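Side-chain contacts in NAD-dependent epimerase/dehydratase domain-containing protein (Ruegeria pomeroyi DSS-3, PDB 3IUS), which is of unknown function but, as an atypical short-chain dehydrogenase/reductase relative, probably binds NAD through a Rossmann-type domain: residues Leu121-Ala126 / Trp130-Glu135; Val218-Ala223 / Leu228-Ala233. One frame throughout, in Å; residues are numbered along the deposited sequence.

Contact 1: residues Leu121-Ala126 / Trp130-Glu135; sequences LTPTAA and WRVMAE
W130 and A126 meet twice, once through the backbone and once through the side chain. The backbone tie is a hydrogen bond from W130 N to A126 O, 2.8 Å long with an N-H...O angle of 156°; it is the i to i+4 bond of the first turn of helix 126-140, for which A125 is the N-cap. A126 O is also covered by the indole. CG of W130 stands anti to its carbonyl carbon and beside its own N (chi1 -58°), which swings the ring back over the turn, so that A126 O sits 3.1 Å above one face of the W130 ring, offset toward its rim. Farther along the ring, A126 CB lies 3.8 Å from W130 CZ2, and the aromatic system thus spans both the carbonyl and the methyl of one residue. Without the indole, as with an alanine here, A126 O would probably lose its aromatic cover and the A126 methyl its partner.

The second kind of contact is wholly apolar and centres on one methyl of V132. V132 CG2 meets P123 CG at 3.7 Å, the proline ring crossing the valine at about a right angle. L121 slides past V132 in the opposite direction, its CD1 4.0 Å from the same CG2. Beyond this patch, E135 turns to the sheet, where it forms a salt bridge with R150 and a hydrogen bond with S102.

The loop therefore lies against the helix through hydrocarbon at L121 and P123, and polar bonding across the contact is confined to the helix's own opening turn. No salt bridge or side-chain hydrogen bond joins the segments; V132 is held against the loop by van der Waals packing.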
loop_
_atom_site.group_PDB
_atom_site.type_symbol
_atom_site.label_atom_id
_atom_site.label_comp_id
_atom_site.label_asym_id
_atom_site.label_seq_id
_atom_site.Cartn_x
_atom_site.Cartn_y
_atom_site.Cartn_z
ATOM N N LEU A 121 -17.773 4.550 3.376
ATOM C CA LEU A 121 -16.529 5.113 3.896
ATOM C C LEU A 121 -16.782 6.111 5.023
ATOM O O LEU A 121 -17.423 7.141 4.824
ATOM C CB LEU A 121 -15.739 5.780 2.771
ATOM C CG LEU A 121 -15.582 4.917 1.516
ATOM C CD1 LEU A 121 -14.777 5.651 0.452
ATOM C CD2 LEU A 121 -14.949 3.575 1.861
ATOM N N THR A 122 -16.272 5.802 6.209
ATOM C CA THR A 122 -16.438 6.681 7.358
ATOM C C THR A 122 -15.141 6.806 8.147
ATOM O O THR A 122 -15.076 6.404 9.303
ATOM C CB THR A 122 -17.562 6.190 8.300
ATOM O OG1 THR A 122 -17.177 4.950 8.905
ATOM C CG2 THR A 122 -18.846 5.978 7.525
ATOM N N PRO A 123 -14.103 7.378 7.521
ATOM C CA PRO A 123 -12.824 7.542 8.227
ATOM C C PRO A 123 -12.999 8.418 9.464
ATOM O O PRO A 123 -13.836 9.322 9.473
ATOM C CB PRO A 123 -11.930 8.235 7.196
ATOM C CG PRO A 123 -12.869 8.810 6.166
ATOM C CD PRO A 123 -14.096 7.964 6.171
ATOM N N THR A 124 -12.222 8.159 10.506
ATOM C CA THR A 124 -12.393 8.919 11.735
ATOM C C THR A 124 -11.297 9.956 11.964
ATOM O O THR A 124 -11.353 10.709 12.932
ATOM C CB THR A 124 -12.507 8.000 12.972
ATOM O OG1 THR A 124 -11.290 7.269 13.143
ATOM C CG2 THR A 124 -13.667 7.026 12.809
ATOM N N ALA A 125 -10.308 9.998 11.079
ATOM C CA ALA A 125 -9.211 10.949 11.234
ATOM C C ALA A 125 -8.864 11.637 9.917
ATOM O O ALA A 125 -9.328 11.229 8.855
ATOM C CB ALA A 125 -7.985 10.262 11.829
ATOM N N ALA A 126 -8.046 12.681 9.997
ATOM C CA ALA A 126 -7.731 13.510 8.834
ATOM C C ALA A 126 -7.126 12.723 7.674
ATOM O O ALA A 126 -7.532 12.887 6.521
ATOM C CB ALA A 126 -6.816 14.658 9.235
ATOM N N TRP A 130 -8.555 12.484 3.926
ATOM C CA TRP A 130 -7.781 12.916 2.765
ATOM C C TRP A 130 -7.705 11.805 1.718
ATOM O O TRP A 130 -7.730 12.075 0.512
ATOM C CB TRP A 130 -6.371 13.364 3.159
ATOM C CG TRP A 130 -6.341 14.481 4.158
ATOM C CD1 TRP A 130 -7.363 15.328 4.478
ATOM C CD2 TRP A 130 -5.222 14.883 4.957
ATOM N NE1 TRP A 130 -6.952 16.225 5.431
ATOM C CE2 TRP A 130 -5.643 15.972 5.744
ATOM C CE3 TRP A 130 -3.908 14.424 5.085
ATOM C CZ2 TRP A 130 -4.796 16.611 6.648
ATOM C CZ3 TRP A 130 -3.067 15.059 5.986
ATOM C CH2 TRP A 130 -3.515 16.142 6.754
ATOM N N ARG A 131 -7.610 10.559 2.181
ATOM C CA ARG A 131 -7.626 9.411 1.277
ATOM C C ARG A 131 -8.951 9.343 0.534
ATOM O O ARG A 131 -8.974 9.147 -0.677
ATOM C CB ARG A 131 -7.398 8.102 2.032
ATOM C CG ARG A 131 -5.959 7.848 2.418
ATOM C CD ARG A 131 -5.097 7.546 1.200
ATOM N NE ARG A 131 -3.707 7.346 1.594
ATOM C CZ ARG A 131 -2.710 7.123 0.745
ATOM N NH1 ARG A 131 -2.946 7.068 -0.558
ATOM N NH2 ARG A 131 -1.477 6.956 1.201
ATOM N N VAL A 132 -10.056 9.495 1.263
ATOM C CA VAL A 132 -11.372 9.463 0.623
ATOM C C VAL A 132 -11.498 10.567 -0.423
ATOM O O VAL A 132 -12.007 10.334 -1.526
ATOM C CB VAL A 132 -12.513 9.593 1.649
ATOM C CG1 VAL A 132 -13.839 9.852 0.927
ATOM C CG2 VAL A 132 -12.588 8.342 2.523
HETATM N N MSE A 133 -11.046 11.765 -0.065
HETATM C CA MSE A 133 -10.990 12.897 -0.982
HETATM C C MSE A 133 -10.261 12.511 -2.256
HETATM O O MSE A 133 -10.747 12.733 -3.366
HETATM C CB MSE A 133 -10.196 14.043 -0.361
HETATM C CG MSE A 133 -10.940 15.042 0.488
HETATM SE SE MSE A 133 -9.870 16.688 0.420
HETATM C CE MSE A 133 -10.386 17.276 -1.358
ATOM N N ALA A 134 -9.059 11.967 -2.081
ATOM C CA ALA A 134 -8.211 11.606 -3.214
ATOM C C ALA A 134 -8.903 10.579 -4.106
ATOM O O ALA A 134 -8.940 10.736 -5.327
ATOM C CB ALA A 134 -6.862 11.086 -2.730
ATOM N N GLU A 135 -9.472 9.540 -3.497
ATOM C CA GLU A 135 -10.175 8.519 -4.271
ATOM C C GLU A 135 -11.277 9.146 -5.106
ATOM O O GLU A 135 -11.440 8.814 -6.276
ATOM C CB GLU A 135 -10.806 7.465 -3.367
ATOM C CG GLU A 135 -9.823 6.516 -2.711
ATOM C CD GLU A 135 -10.490 5.216 -2.283
ATOM O OE1 GLU A 135 -11.559 4.876 -2.830
ATOM O OE2 GLU A 135 -9.954 4.524 -1.399
#

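Contact 2: residues Val218-Ala223 / Leu228-Ala233; sequences VIAYAA and LPLPPA
I219 and P231 cross obliquely, CG2 of the isoleucine meeting CG of the proline at 3.8 Å. That branch of I219 stands anti to its backbone N, with CG1 anti to the carbonyl carbon (chi1 -70°), and it is CG2 that faces the returning chain. One helical turn later, A223 points its methyl at the neighbouring ring atom: A223 CB is 3.9 Å from P231 CD. The proline therefore lies along the helix flank, touching two residues four apart. A223 CB also comes within 3.9 Å of P229 O.

L230 reaches in beside P231. Its CG is anti to the backbone N (chi1 174°), and the chain end bends back to the helix until L230 CD1 lies 3.5 Å from A220 CB. At the turn itself, L228 N gives A223 O a nearly straight hydrogen bond of 2.9 Å.

P231 O accepts a hydrogen bond from R172 NE, linking the segment to strand 172-174. This is the connection from helix 215-226 to strand 233-235: the chain doubles back along the helix flank as a proline-rich extended segment before the strand, which pairs in parallel with strand 172-174.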
loop_
_atom_site.group_PDB
_atom_site.type_symbol
_atom_site.label_atom_id
_atom_site.label_comp_id
_atom_site.label_asym_id
_atom_site.label_seq_id
_atom_site.Cartn_x
_atom_site.Cartn_y
_atom_site.Cartn_z
ATOM N N VAL A 218 2.315 -10.109 16.152
ATOM C CA VAL A 218 3.359 -10.078 15.142
ATOM C C VAL A 218 4.714 -9.926 15.820
ATOM O O VAL A 218 5.650 -10.695 15.568
ATOM C CB VAL A 218 3.134 -8.955 14.139
ATOM C CG1 VAL A 218 4.239 -8.956 13.093
ATOM C CG2 VAL A 218 1.782 -9.132 13.475
ATOM N N ILE A 219 4.797 -8.925 16.686
ATOM C CA ILE A 219 5.978 -8.682 17.502
ATOM C C ILE A 219 6.374 -9.940 18.270
ATOM O O ILE A 219 7.546 -10.332 18.290
ATOM C CB ILE A 219 5.707 -7.533 18.487
ATOM C CG1 ILE A 219 5.598 -6.204 17.735
ATOM C CG2 ILE A 219 6.781 -7.478 19.579
ATOM C CD1 ILE A 219 5.177 -5.035 18.603
ATOM N N ALA A 220 5.395 -10.578 18.903
ATOM C CA ALA A 220 5.663 -11.801 19.647
ATOM C C ALA A 220 6.244 -12.898 18.753
ATOM O O ALA A 220 7.183 -13.581 19.128
ATOM C CB ALA A 220 4.396 -12.295 20.342
ATOM N N TYR A 221 5.676 -13.069 17.562
ATOM C CA TYR A 221 6.114 -14.153 16.688
ATOM C C TYR A 221 7.524 -13.919 16.151
ATOM O O TYR A 221 8.304 -14.861 16.000
ATOM C CB TYR A 221 5.128 -14.368 15.528
ATOM C CG TYR A 221 5.351 -15.684 14.821
ATOM C CD1 TYR A 221 5.310 -16.885 15.525
ATOM C CD2 TYR A 221 5.609 -15.734 13.455
ATOM C CE1 TYR A 221 5.519 -18.093 14.889
ATOM C CE2 TYR A 221 5.822 -16.937 12.814
ATOM C CZ TYR A 221 5.767 -18.114 13.533
ATOM O OH TYR A 221 5.976 -19.314 12.898
ATOM N N ALA A 222 7.851 -12.664 15.866
ATOM C CA ALA A 222 9.184 -12.312 15.399
ATOM C C ALA A 222 10.200 -12.667 16.489
ATOM O O ALA A 222 11.252 -13.241 16.212
ATOM C CB ALA A 222 9.254 -10.833 15.060
ATOM N N ALA A 223 9.861 -12.348 17.731
ATOM C CA ALA A 223 10.747 -12.668 18.860
ATOM C C ALA A 223 10.917 -14.182 18.994
ATOM O O ALA A 223 12.025 -14.687 19.171
ATOM C CB ALA A 223 10.205 -12.074 20.147
ATOM N N LEU A 228 14.340 -14.968 20.972
ATOM C CA LEU A 228 14.460 -13.873 21.925
ATOM C C LEU A 228 13.277 -13.813 22.897
ATOM O O LEU A 228 12.209 -14.334 22.613
ATOM C CB LEU A 228 14.594 -12.546 21.184
ATOM C CG LEU A 228 15.833 -12.445 20.294
ATOM C CD1 LEU A 228 15.811 -11.149 19.510
ATOM C CD2 LEU A 228 17.100 -12.540 21.148
ATOM N N PRO A 229 13.475 -13.177 24.058
ATOM C CA PRO A 229 12.394 -13.080 25.044
ATOM C C PRO A 229 11.203 -12.299 24.511
ATOM O O PRO A 229 11.380 -11.353 23.747
ATOM C CB PRO A 229 13.042 -12.304 26.192
ATOM C CG PRO A 229 14.512 -12.528 26.024
ATOM C CD PRO A 229 14.719 -12.561 24.543
ATOM N N LEU A 230 10.006 -12.696 24.927
ATOM C CA LEU A 230 8.788 -11.976 24.584
ATOM C C LEU A 230 8.846 -10.567 25.167
ATOM O O LEU A 230 8.928 -10.396 26.385
ATOM C CB LEU A 230 7.574 -12.731 25.128
ATOM C CG LEU A 230 6.196 -12.084 25.006
ATOM C CD1 LEU A 230 5.811 -11.927 23.541
ATOM C CD2 LEU A 230 5.160 -12.913 25.751
ATOM N N PRO A 231 8.828 -9.546 24.297
ATOM C CA PRO A 231 8.835 -8.157 24.766
ATOM C C PRO A 231 7.684 -7.899 25.734
ATOM O O PRO A 231 6.623 -8.516 25.599
ATOM C CB PRO A 231 8.635 -7.352 23.477
ATOM C CG PRO A 231 9.134 -8.251 22.397
ATOM C CD PRO A 231 8.789 -9.638 22.825
ATOM N N PRO A 232 7.889 -6.999 26.708
ATOM C CA PRO A 232 6.854 -6.695 27.705
ATOM C C PRO A 232 5.631 -6.036 27.076
ATOM O O PRO A 232 5.757 -5.313 26.086
ATOM C CB PRO A 232 7.547 -5.707 28.643
ATOM C CG PRO A 232 8.633 -5.099 27.832
ATOM C CD PRO A 232 9.079 -6.140 26.850
ATOM N N ALA A 233 4.462 -6.284 27.656
ATOM C CA ALA A 233 3.229 -5.683 27.170
ATOM C C ALA A 233 2.796 -4.516 28.058
ATOM O O ALA A 233 3.070 -4.489 29.260
ATOM C CB ALA A 233 2.124 -6.727 27.082
#

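Both contacts pair a helix with the irregular segment next to it, but at opposite ends: in contact 1 the loop leads into helix 126-140, in contact 2 it leaves helix 215-226. They share no element, and their centres lie about 33 Å apart. Contact 1 is a surface contact, its centre about 15 Å from the centre of the chain, on a helix that also touches strands 97-103 and 146-155 of the large parallel sheet. Contact 2 lies farther out, its centre about 25 Å from the same point, partly buried beside the two-stranded sheet of 172-174 and 233-235. An indole sets contact 1 apart, whereas contact 2 uses aliphatic groups; each has a single backbone hydrogen bond between its two segments.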